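Local coordinates for protein cytosolic phospholipase A2 delta (Homo sapiens, PDB 5IZ5) that hydrolyses glycerophospholipids at the sn-2 position in a calcium-dependent manner, releasing a fatty acid, preferably linoleic acid, and a lysophospholipid, at residues D48-L53 with S95-D100; K64-T69 with W76-R81; R36-A41 with S72-N77; I107-L112 with E136-E141. The protein carries 3 engineered substitutions. All coordinates share one frame; numbering follows the deposited sequence.

Interaction 1. Residues D48-L53 with S95-D100; sequences DPYVIL and SIYDED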
# COMPACT_ATOMS: atom_id res chain seq x y z
N ASP B 48 -26.48 -3.69 -33.50
CA ASP B 48 -26.51 -2.25 -33.78
C ASP B 48 -25.19 -1.66 -33.29
O ASP B 48 -25.14 -1.06 -32.21
CB ASP B 48 -27.70 -1.61 -33.06
CG ASP B 48 -29.03 -2.20 -33.49
OD1 ASP B 48 -29.29 -2.30 -34.72
OD2 ASP B 48 -29.82 -2.57 -32.60
N PRO B 49 -24.11 -1.81 -34.08
CA PRO B 49 -22.79 -1.60 -33.51
C PRO B 49 -22.25 -0.17 -33.60
O PRO B 49 -22.47 0.52 -34.59
CB PRO B 49 -21.92 -2.55 -34.33
CG PRO B 49 -22.60 -2.64 -35.66
CD PRO B 49 -24.02 -2.17 -35.50
N TYR B 50 -21.57 0.25 -32.53
CA TYR B 50 -20.76 1.47 -32.53
C TYR B 50 -19.42 1.17 -31.87
O TYR B 50 -19.31 0.24 -31.06
CB TYR B 50 -21.48 2.60 -31.78
CG TYR B 50 -21.82 2.29 -30.34
CD1 TYR B 50 -20.95 2.63 -29.31
CD2 TYR B 50 -23.03 1.68 -30.01
CE1 TYR B 50 -21.27 2.36 -27.99
CE2 TYR B 50 -23.35 1.40 -28.69
CZ TYR B 50 -22.47 1.75 -27.69
OH TYR B 50 -22.77 1.49 -26.38
N VAL B 51 -18.40 1.95 -32.22
CA VAL B 51 -17.07 1.78 -31.64
C VAL B 51 -16.77 2.87 -30.62
O VAL B 51 -17.05 4.05 -30.85
CB VAL B 51 -15.97 1.78 -32.72
CG1 VAL B 51 -14.60 1.51 -32.10
CG2 VAL B 51 -16.27 0.74 -33.79
N ILE B 52 -16.19 2.46 -29.50
CA ILE B 52 -15.70 3.38 -28.50
C ILE B 52 -14.17 3.38 -28.56
O ILE B 52 -13.56 2.32 -28.70
CB ILE B 52 -16.22 2.99 -27.10
CG1 ILE B 52 -17.73 3.26 -27.05
CG2 ILE B 52 -15.48 3.73 -25.99
CD1 ILE B 52 -18.37 3.33 -25.67
N LEU B 53 -13.57 4.57 -28.49
CA LEU B 53 -12.13 4.72 -28.36
C LEU B 53 -11.79 5.40 -27.05
O LEU B 53 -12.31 6.48 -26.75
CB LEU B 53 -11.53 5.54 -29.50
CG LEU B 53 -11.86 5.16 -30.94
CD1 LEU B 53 -11.06 6.05 -31.88
CD2 LEU B 53 -11.56 3.70 -31.22
N SER B 95 -13.30 -0.71 -28.48
CA SER B 95 -14.39 -1.60 -28.10
C SER B 95 -15.59 -1.39 -29.02
O SER B 95 -15.96 -0.25 -29.30
CB SER B 95 -14.80 -1.35 -26.66
OG SER B 95 -13.74 -1.61 -25.76
N ILE B 96 -16.19 -2.49 -29.48
CA ILE B 96 -17.43 -2.42 -30.24
C ILE B 96 -18.56 -2.88 -29.33
O ILE B 96 -18.48 -3.96 -28.73
CB ILE B 96 -17.41 -3.31 -31.50
CG1 ILE B 96 -16.16 -3.01 -32.34
CG2 ILE B 96 -18.68 -3.07 -32.32
CD1 ILE B 96 -15.99 -3.90 -33.55
N TYR B 97 -19.59 -2.06 -29.23
CA TYR B 97 -20.77 -2.37 -28.43
C TYR B 97 -21.99 -2.53 -29.33
O TYR B 97 -22.03 -2.00 -30.44
CB TYR B 97 -21.01 -1.26 -27.40
CG TYR B 97 -20.07 -1.29 -26.22
CD1 TYR B 97 -20.39 -2.02 -25.07
CD2 TYR B 97 -18.88 -0.58 -26.24
CE1 TYR B 97 -19.53 -2.04 -23.98
CE2 TYR B 97 -18.02 -0.59 -25.16
CZ TYR B 97 -18.35 -1.32 -24.03
OH TYR B 97 -17.50 -1.34 -22.96
N ASP B 98 -22.98 -3.27 -28.83
CA ASP B 98 -24.24 -3.50 -29.54
C ASP B 98 -25.31 -2.63 -28.87
O ASP B 98 -25.65 -2.86 -27.71
CB ASP B 98 -24.62 -4.98 -29.47
CG ASP B 98 -25.90 -5.32 -30.23
OD1 ASP B 98 -26.50 -4.43 -30.88
OD2 ASP B 98 -26.31 -6.49 -30.18
N GLU B 99 -25.82 -1.64 -29.60
CA GLU B 99 -26.76 -0.69 -29.01
C GLU B 99 -28.14 -1.30 -28.76
O GLU B 99 -28.73 -1.92 -29.64
CB GLU B 99 -26.91 0.55 -29.89
CG GLU B 99 -27.70 1.67 -29.21
CD GLU B 99 -27.68 2.95 -30.01
OE1 GLU B 99 -28.51 3.10 -30.93
OE2 GLU B 99 -26.84 3.83 -29.71
N ASP B 100 -28.63 -1.11 -27.54
CA ASP B 100 -29.97 -1.54 -27.14
C ASP B 100 -30.52 -0.49 -26.19
O ASP B 100 -29.93 -0.22 -25.15
CB ASP B 100 -29.90 -2.91 -26.46
CG ASP B 100 -31.27 -3.50 -26.15
OD1 ASP B 100 -32.18 -2.79 -25.65
OD2 ASP B 100 -31.41 -4.71 -26.39

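Interaction 2. Residues K64-T69 with W76-R81; sequences KTKTLT and WNEAFR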
# COMPACT_ATOMS: atom_id res chain seq x y z
N LYS B 64 -16.76 8.13 -29.75
CA LYS B 64 -17.83 7.19 -30.08
C LYS B 64 -18.19 7.40 -31.55
O LYS B 64 -18.45 8.53 -31.97
CB LYS B 64 -19.04 7.45 -29.18
CG LYS B 64 -20.19 6.47 -29.33
CD LYS B 64 -21.30 6.77 -28.34
CE LYS B 64 -22.55 5.93 -28.59
NZ LYS B 64 -23.44 5.86 -27.40
N THR B 65 -18.18 6.32 -32.33
CA THR B 65 -18.64 6.40 -33.72
C THR B 65 -20.16 6.49 -33.71
O THR B 65 -20.80 6.36 -32.67
CB THR B 65 -18.26 5.17 -34.56
OG1 THR B 65 -18.90 4.00 -34.03
CG2 THR B 65 -16.75 4.97 -34.59
N LYS B 66 -20.74 6.71 -34.89
CA LYS B 66 -22.17 6.58 -35.05
C LYS B 66 -22.57 5.12 -34.87
O LYS B 66 -21.77 4.22 -35.11
CB LYS B 66 -22.60 7.07 -36.43
CG LYS B 66 -22.49 8.58 -36.60
CD LYS B 66 -23.18 9.04 -37.87
CE LYS B 66 -22.89 10.51 -38.16
NZ LYS B 66 -21.53 10.69 -38.72
N THR B 67 -23.80 4.91 -34.41
CA THR B 67 -24.35 3.57 -34.30
C THR B 67 -24.95 3.19 -35.64
O THR B 67 -25.75 3.94 -36.19
CB THR B 67 -25.44 3.48 -33.21
OG1 THR B 67 -24.87 3.83 -31.94
CG2 THR B 67 -26.01 2.07 -33.13
N LEU B 68 -24.55 2.04 -36.16
CA LEU B 68 -25.19 1.50 -37.36
C LEU B 68 -26.25 0.49 -36.94
O LEU B 68 -26.25 -0.00 -35.81
CB LEU B 68 -24.16 0.90 -38.31
CG LEU B 68 -23.05 1.87 -38.75
CD1 LEU B 68 -22.31 1.33 -39.96
CD2 LEU B 68 -23.60 3.26 -39.06
N THR B 69 -27.15 0.20 -37.88
CA THR B 69 -28.38 -0.53 -37.60
C THR B 69 -28.40 -1.86 -38.34
O THR B 69 -28.25 -1.89 -39.57
CB THR B 69 -29.61 0.31 -38.03
OG1 THR B 69 -29.34 0.95 -39.29
CG2 THR B 69 -29.92 1.39 -36.99
N TRP B 76 -18.00 2.31 -40.77
CA TRP B 76 -18.15 3.65 -40.18
C TRP B 76 -17.35 4.70 -40.93
O TRP B 76 -17.86 5.79 -41.23
CB TRP B 76 -17.69 3.65 -38.72
CG TRP B 76 -18.51 2.81 -37.79
CD1 TRP B 76 -19.69 3.16 -37.19
CD2 TRP B 76 -18.19 1.50 -37.31
NE1 TRP B 76 -20.13 2.14 -36.38
CE2 TRP B 76 -19.23 1.11 -36.43
CE3 TRP B 76 -17.13 0.62 -37.54
CZ2 TRP B 76 -19.23 -0.12 -35.78
CZ3 TRP B 76 -17.14 -0.62 -36.89
CH2 TRP B 76 -18.18 -0.97 -36.02
N ASN B 77 -16.08 4.39 -41.20
CA ASN B 77 -15.13 5.34 -41.79
C ASN B 77 -15.13 6.70 -41.07
O ASN B 77 -15.37 7.74 -41.68
CB ASN B 77 -15.41 5.52 -43.29
CG ASN B 77 -14.34 6.34 -43.99
OD1 ASN B 77 -13.18 6.35 -43.57
ND2 ASN B 77 -14.73 7.04 -45.05
N GLU B 78 -14.87 6.67 -39.77
CA GLU B 78 -14.75 7.89 -38.97
C GLU B 78 -13.35 8.00 -38.39
O GLU B 78 -12.76 6.99 -37.98
CB GLU B 78 -15.78 7.91 -37.84
CG GLU B 78 -17.22 8.08 -38.31
CD GLU B 78 -18.21 8.04 -37.17
OE1 GLU B 78 -18.07 8.85 -36.23
OE2 GLU B 78 -19.13 7.19 -37.21
N ALA B 79 -12.83 9.22 -38.35
CA ALA B 79 -11.48 9.49 -37.85
C ALA B 79 -11.54 10.34 -36.59
O ALA B 79 -12.39 11.21 -36.46
CB ALA B 79 -10.65 10.19 -38.91
N PHE B 80 -10.61 10.07 -35.67
CA PHE B 80 -10.52 10.80 -34.41
C PHE B 80 -9.05 11.15 -34.12
O PHE B 80 -8.14 10.45 -34.58
CB PHE B 80 -11.11 9.96 -33.27
CG PHE B 80 -12.52 9.49 -33.52
CD1 PHE B 80 -13.60 10.23 -33.08
CD2 PHE B 80 -12.76 8.30 -34.20
CE1 PHE B 80 -14.90 9.80 -33.30
CE2 PHE B 80 -14.06 7.86 -34.42
CZ PHE B 80 -15.13 8.61 -33.97
N ARG B 81 -8.83 12.22 -33.37
CA ARG B 81 -7.48 12.76 -33.14
C ARG B 81 -7.12 12.89 -31.66
O ARG B 81 -7.89 13.45 -30.88
CB ARG B 81 -7.36 14.12 -33.81
CG ARG B 81 -7.10 14.02 -35.29
CD ARG B 81 -7.45 15.33 -36.00
NE ARG B 81 -8.59 15.19 -36.91
CZ ARG B 81 -9.87 15.40 -36.59
NH1 ARG B 81 -10.23 15.76 -35.36
NH2 ARG B 81 -10.80 15.24 -37.52

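Interaction 3. Residues R36-A41 with S72-N77; sequences RNLRWA and SHPVWN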
# COMPACT_ATOMS: atom_id res chain seq x y z
N ARG B 36 -16.09 -6.82 -39.30
CA ARG B 36 -16.70 -7.96 -39.98
C ARG B 36 -16.99 -9.11 -39.01
O ARG B 36 -16.25 -9.32 -38.04
CB ARG B 36 -15.78 -8.48 -41.08
CG ARG B 36 -15.59 -7.53 -42.25
CD ARG B 36 -14.53 -8.06 -43.21
NE ARG B 36 -13.21 -8.11 -42.59
CZ ARG B 36 -12.33 -7.11 -42.58
NH1 ARG B 36 -12.60 -5.95 -43.18
NH2 ARG B 36 -11.15 -7.27 -41.98
N ASN B 37 -18.05 -9.85 -39.30
CA ASN B 37 -18.41 -11.08 -38.59
C ASN B 37 -18.80 -10.86 -37.13
O ASN B 37 -18.50 -11.69 -36.28
CB ASN B 37 -17.27 -12.11 -38.68
CG ASN B 37 -16.73 -12.25 -40.09
OD1 ASN B 37 -17.48 -12.36 -41.05
ND2 ASN B 37 -15.40 -12.25 -40.22
N LEU B 38 -19.46 -9.75 -36.83
CA LEU B 38 -19.91 -9.49 -35.46
C LEU B 38 -21.12 -10.36 -35.12
O LEU B 38 -21.88 -10.75 -35.99
CB LEU B 38 -20.27 -8.02 -35.27
CG LEU B 38 -19.17 -6.98 -35.51
CD1 LEU B 38 -19.72 -5.59 -35.25
CD2 LEU B 38 -17.94 -7.23 -34.65
N ARG B 39 -21.28 -10.65 -33.83
CA ARG B 39 -22.36 -11.51 -33.32
C ARG B 39 -23.72 -10.82 -33.34
O ARG B 39 -23.82 -9.64 -32.99
CB ARG B 39 -22.02 -11.91 -31.89
CG ARG B 39 -20.65 -12.59 -31.75
CD ARG B 39 -20.65 -14.01 -32.28
NE ARG B 39 -21.54 -14.85 -31.49
CZ ARG B 39 -21.94 -16.08 -31.83
NH1 ARG B 39 -21.54 -16.65 -32.97
NH2 ARG B 39 -22.76 -16.74 -31.03
N TRP B 40 -24.77 -11.55 -33.71
CA TRP B 40 -26.14 -11.01 -33.78
C TRP B 40 -26.72 -10.76 -32.39
O TRP B 40 -26.30 -11.38 -31.41
CB TRP B 40 -27.06 -11.96 -34.56
CG TRP B 40 -26.77 -12.09 -36.04
CD1 TRP B 40 -25.57 -11.89 -36.66
CD2 TRP B 40 -27.69 -12.48 -37.06
NE1 TRP B 40 -25.69 -12.11 -38.01
CE2 TRP B 40 -26.98 -12.48 -38.29
CE3 TRP B 40 -29.05 -12.82 -37.07
CZ2 TRP B 40 -27.58 -12.81 -39.50
CZ3 TRP B 40 -29.64 -13.15 -38.29
CH2 TRP B 40 -28.91 -13.14 -39.48
N ALA B 41 -27.68 -9.84 -32.31
CA ALA B 41 -28.42 -9.59 -31.07
C ALA B 41 -29.38 -10.73 -30.81
O ALA B 41 -29.44 -11.25 -29.71
CB ALA B 41 -29.18 -8.28 -31.15
N SER B 72 -24.02 -6.26 -38.74
CA SER B 72 -23.08 -7.37 -38.52
C SER B 72 -21.75 -7.20 -39.31
O SER B 72 -20.73 -7.85 -39.01
CB SER B 72 -23.77 -8.71 -38.81
OG SER B 72 -22.87 -9.79 -38.75
N HIS B 73 -21.77 -6.30 -40.29
CA HIS B 73 -20.57 -5.92 -41.02
C HIS B 73 -20.52 -4.39 -41.20
O HIS B 73 -20.60 -3.88 -42.31
CB HIS B 73 -20.53 -6.61 -42.39
CG HIS B 73 -19.64 -5.94 -43.38
ND1 HIS B 73 -18.32 -5.62 -43.12
CD2 HIS B 73 -19.89 -5.48 -44.63
CE1 HIS B 73 -17.80 -5.01 -44.17
NE2 HIS B 73 -18.73 -4.92 -45.10
N PRO B 74 -20.38 -3.66 -40.09
CA PRO B 74 -20.50 -2.20 -40.16
C PRO B 74 -19.33 -1.52 -40.85
O PRO B 74 -18.19 -1.97 -40.73
CB PRO B 74 -20.56 -1.79 -38.69
CG PRO B 74 -19.76 -2.84 -38.00
CD PRO B 74 -20.11 -4.11 -38.71
N VAL B 75 -19.62 -0.44 -41.58
CA VAL B 75 -18.60 0.42 -42.18
C VAL B 75 -18.85 1.84 -41.68
O VAL B 75 -19.80 2.50 -42.12
CB VAL B 75 -18.67 0.40 -43.72
CG1 VAL B 75 -17.62 1.34 -44.32
CG2 VAL B 75 -18.48 -1.02 -44.24
N TRP B 76 -18.00 2.31 -40.77
CA TRP B 76 -18.15 3.65 -40.18
C TRP B 76 -17.35 4.70 -40.93
O TRP B 76 -17.86 5.79 -41.23
CB TRP B 76 -17.69 3.65 -38.72
CG TRP B 76 -18.51 2.81 -37.79
CD1 TRP B 76 -19.69 3.16 -37.19
CD2 TRP B 76 -18.19 1.50 -37.31
NE1 TRP B 76 -20.13 2.14 -36.38
CE2 TRP B 76 -19.23 1.11 -36.43
CE3 TRP B 76 -17.13 0.62 -37.54
CZ2 TRP B 76 -19.23 -0.12 -35.78
CZ3 TRP B 76 -17.14 -0.62 -36.89
CH2 TRP B 76 -18.18 -0.97 -36.02
N ASN B 77 -16.08 4.39 -41.20
CA ASN B 77 -15.13 5.34 -41.79
C ASN B 77 -15.13 6.70 -41.07
O ASN B 77 -15.37 7.74 -41.68
CB ASN B 77 -15.41 5.52 -43.29
CG ASN B 77 -14.34 6.34 -43.99
OD1 ASN B 77 -13.18 6.35 -43.57
ND2 ASN B 77 -14.73 7.04 -45.05

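Interaction 4. Residues I107-L112 with E136-E141; sequences ICFKVL and EELDVE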
# COMPACT_ATOMS: atom_id res chain seq x y z
N ILE B 107 -20.98 -5.75 -25.07
CA ILE B 107 -19.74 -5.62 -25.82
C ILE B 107 -19.59 -6.83 -26.73
O ILE B 107 -19.77 -7.97 -26.29
CB ILE B 107 -18.52 -5.47 -24.86
CG1 ILE B 107 -17.30 -4.96 -25.62
CG2 ILE B 107 -18.20 -6.78 -24.14
CD1 ILE B 107 -16.24 -4.38 -24.72
N CYS B 108 -19.31 -6.60 -28.01
CA CYS B 108 -19.06 -7.70 -28.95
C CYS B 108 -17.62 -7.77 -29.44
O CYS B 108 -17.27 -8.71 -30.14
CB CYS B 108 -20.04 -7.65 -30.14
SG CYS B 108 -20.40 -6.02 -30.82
N PHE B 109 -16.79 -6.80 -29.07
CA PHE B 109 -15.41 -6.75 -29.52
C PHE B 109 -14.59 -5.80 -28.64
O PHE B 109 -15.06 -4.72 -28.29
CB PHE B 109 -15.34 -6.30 -30.98
CG PHE B 109 -13.99 -6.49 -31.62
CD1 PHE B 109 -13.71 -7.65 -32.33
CD2 PHE B 109 -13.02 -5.51 -31.52
CE1 PHE B 109 -12.47 -7.83 -32.93
CE2 PHE B 109 -11.78 -5.68 -32.12
CZ PHE B 109 -11.50 -6.84 -32.82
N LYS B 110 -13.37 -6.21 -28.30
CA LYS B 110 -12.46 -5.39 -27.51
C LYS B 110 -11.02 -5.75 -27.82
O LYS B 110 -10.65 -6.93 -27.79
CB LYS B 110 -12.73 -5.58 -26.01
CG LYS B 110 -11.75 -4.83 -25.11
CD LYS B 110 -12.34 -4.55 -23.73
CE LYS B 110 -11.26 -4.26 -22.71
NZ LYS B 110 -11.81 -3.62 -21.47
N VAL B 111 -10.23 -4.74 -28.14
CA VAL B 111 -8.78 -4.90 -28.26
C VAL B 111 -8.05 -3.78 -27.52
O VAL B 111 -8.53 -2.64 -27.47
CB VAL B 111 -8.33 -4.96 -29.73
CG1 VAL B 111 -8.60 -3.64 -30.45
CG2 VAL B 111 -6.86 -5.31 -29.83
N LEU B 112 -6.91 -4.12 -26.92
CA LEU B 112 -6.01 -3.14 -26.31
C LEU B 112 -4.78 -3.08 -27.17
O LEU B 112 -4.20 -4.12 -27.50
CB LEU B 112 -5.63 -3.53 -24.88
CG LEU B 112 -6.55 -3.17 -23.73
CD1 LEU B 112 -7.99 -3.18 -24.15
CD2 LEU B 112 -6.32 -4.10 -22.55
N GLU B 136 -14.12 -12.51 -35.72
CA GLU B 136 -14.48 -11.09 -35.71
C GLU B 136 -13.24 -10.24 -36.05
O GLU B 136 -12.15 -10.53 -35.57
CB GLU B 136 -15.06 -10.71 -34.32
CG GLU B 136 -15.60 -11.89 -33.50
CD GLU B 136 -16.72 -11.54 -32.53
OE1 GLU B 136 -17.10 -10.36 -32.43
OE2 GLU B 136 -17.21 -12.49 -31.86
N GLU B 137 -13.40 -9.23 -36.92
CA GLU B 137 -12.26 -8.38 -37.32
C GLU B 137 -12.61 -6.90 -37.35
O GLU B 137 -13.72 -6.53 -37.72
CB GLU B 137 -11.74 -8.79 -38.71
CG GLU B 137 -11.21 -10.21 -38.77
CD GLU B 137 -10.59 -10.56 -40.11
OE1 GLU B 137 -10.60 -9.72 -41.04
OE2 GLU B 137 -10.08 -11.69 -40.23
N LEU B 138 -11.64 -6.06 -36.97
CA LEU B 138 -11.79 -4.60 -36.98
C LEU B 138 -10.64 -3.97 -37.79
O LEU B 138 -9.47 -4.16 -37.45
CB LEU B 138 -11.75 -4.06 -35.55
CG LEU B 138 -12.41 -2.71 -35.18
CD1 LEU B 138 -11.63 -2.02 -34.07
CD2 LEU B 138 -12.57 -1.75 -36.36
N ASP B 139 -10.98 -3.21 -38.83
CA ASP B 139 -9.98 -2.50 -39.63
C ASP B 139 -9.83 -1.06 -39.17
O ASP B 139 -10.81 -0.31 -39.11
CB ASP B 139 -10.35 -2.50 -41.11
CG ASP B 139 -10.14 -3.85 -41.77
OD1 ASP B 139 -9.57 -4.76 -41.13
OD2 ASP B 139 -10.54 -3.98 -42.94
N VAL B 140 -8.60 -0.68 -38.85
CA VAL B 140 -8.28 0.67 -38.38
C VAL B 140 -7.00 1.14 -39.06
O VAL B 140 -6.13 0.32 -39.39
CB VAL B 140 -8.06 0.70 -36.85
CG1 VAL B 140 -7.90 2.13 -36.35
CG2 VAL B 140 -9.22 0.01 -36.14
N GLU B 141 -6.87 2.44 -39.27
CA GLU B 141 -5.60 3.02 -39.71
C GLU B 141 -5.11 4.13 -38.80
O GLU B 141 -5.90 4.94 -38.30
CB GLU B 141 -5.59 3.45 -41.18
CG GLU B 141 -6.92 3.79 -41.82
CD GLU B 141 -6.81 4.01 -43.32
OE1 GLU B 141 -5.76 3.68 -43.90
OE2 GLU B 141 -7.78 4.53 -43.92

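Interaction 1. Residues D48-L53 with S95-D100
Tyr50 lays its ring against the CB of Tyr97, and this is the tight part of the contact. Tyr97 CB sits over the ring face, 3.4 Å from Tyr50 CZ, a CH-pi contact. The Tyr50 ring gets there because its CG stands between backbone N and carbonyl carbon (chi1 59°), which swings the ring across the neighbouring strand. The two ring planes differ by 18°, but the centroids, 5.9 Å apart, allow little overlap; Ile52 CD1 packs at 4.0 Å from Tyr97 CE2. On the other face Val51 and Pro49 meet Ile96, compact apolar groups suited to the interior between two sheets. These antiparallel strands, 49-55 and 91-98, are the central pair of one four-stranded sheet of the C2 beta sandwich, and the Tyr97 N to Tyr50 O bond is 3.0 Å. Toward the loops the packing gives way to polar, more exposed groups. Asp98 OD1, met from above its carboxylate plane, accepts the backbone N of Asp48 at 2.7 Å in an almost straight bond. Asp48 OD2 lies 4.2 Å from Asp98 OD1, a closeness of like charges that fits their predicted role as calcium ligands; Asp48 OD1 is held by the backbone N of Asp70.

Interaction 2. Residues K64-T69 with W76-R81
In this C2 domain the loop leaving edge strand 62-64 folds back over strand 75-85 of the facing sheet, with Thr65 and Leu68 on opposite faces of the Trp76 indole. Thr65 CB stands over the five-membered ring, 4.0 Å from its centroid, while Leu68 CG packs 3.9 Å from Trp76 CD1. A large flat side chain suits this place, since it offers both faces to a loop that has no regular secondary structure. Thr65 is also polar: its OG1 occupies the crowded position between backbone N and carbonyl carbon (chi1 64°), from where it bonds to the O of Lys66, and it also accepts the backbone N of Val51. Further along the strand, Phe80 presents its ring edge to the methyl of Thr65, with CE2 4.0 Å from CG2. Between the two aromatics comes Glu78, which with Asn77 faces Val32 in a G1 beta bulge. Its extended chain crosses that of Lys66 at about a right angle; Lys66 NZ remains 4.5 Å from Glu78 OE2, beyond a salt bridge. A carboxylate fits here by taking up a loop amide: Lys66 N donates to the syn lone pair of Glu78 OE2 at 2.9 Å, with an N-H...O angle of 172°.

Interaction 3. Residues R36-A41 with S72-N77
The carbonyl O of Leu38 receives the hydroxyl of Ser72, OG to O 3.1 Å, the shortest hydrogen bond of this contact. The return bond runs through the backbone: Leu38 N donates to Ser72 O at 3.2 Å, in the carbonyl plane and on a lone pair. One residue on each side forms a closed pair of bonds between two loops at the end of the C2 domain where calcium is predicted to bind. Ser72 suits its place because its one-carbon side chain, with OG opposite the backbone N (chi1 174°), puts the hydroxyl directly at Leu38 O, while the main chain bends with a positive phi of 73°. The indole of Trp40 lies beyond the hydroxyl, its NE1 3.7 Å from Ser72 OG. Leu38 turns inward, its CD1 meeting Pro74 CD at 3.8 Å, and it also packs on Pro49 and Ile96; a branched apolar chain and a rigid ring close the end of the sandwich here. On the outer side Arg36 and His73 lie alongside each other, both leading off in one direction, with the aliphatic CG of Arg36 3.4 Å from His73 ND1. That nitrogen is hydrogen-bonded to Ala35 O, and the guanidinium reaches on to Glu34, Glu137 and Asp139. The chemistry implies that the arginine contributes its methylene here and its charge elsewhere, while the two loops are joined by polar bonds that need no ionised group.

Interaction 4. Residues I107-L112 with E136-E141
Phe109 reaches across from strand 106-114 to the start of strand 137-146, and its ring does most of the touching. From CB, its CG lies opposite the backbone N (chi1 -168°), which carries the ring off its own strand toward the other segment. CD1 and CE1 then meet Glu136: CD1 is 3.9 Å from Glu136 CB, and CE1 comes 3.8 Å from Glu136 O, which lies at the ring edge, near its plane. Across the ring, CE2 and CZ meet Leu138, whose CB is 3.8 Å from Phe109 CE2 and 3.9 Å from the tip, CZ. A phenyl ring suits this position, being broad enough to bridge a glutamate stem and a leucine at once. The chain of Glu136 runs antiparallel alongside the ring, and its carboxylate oxygen OE2 rests against the side chain of Arg39. At the root of the phenylalanine side chain, Cys108 and Phe109 both face Ile96 on the adjacent strand, a classic beta bulge. Further cover for Phe109 comes from Phe128 and Gln130. No hydrogen bond joins the two segments; side chains pack between strands of different sheets, as in the interior of a beta sandwich such as this C2 domain.

How the interactions relate
All four interactions lie at one end of the N-terminal C2 domain. Interaction 1 is central, about 9 Å between centres from interactions 2 and 3 and about 10 Å from interaction 4. Probable hydrogen bonds run from Glu99 OE2 to Thr67 OG1 of interaction 2 (3.0 Å) and from Ile96 N to Phe109 O of interaction 4 (2.8 Å). Interactions 2 and 3 share Trp76, while Arg36 joins 3 to 4 through a salt bridge from NH2 to Glu137 OE1 at 2.7 Å. The predicted calcium ligands Asp48, Asp98 and Asp100 belong to interaction 1; the side chains of Leu68 and Trp40 lie about 7 Å from those of Asp48 and Asp98, respectively.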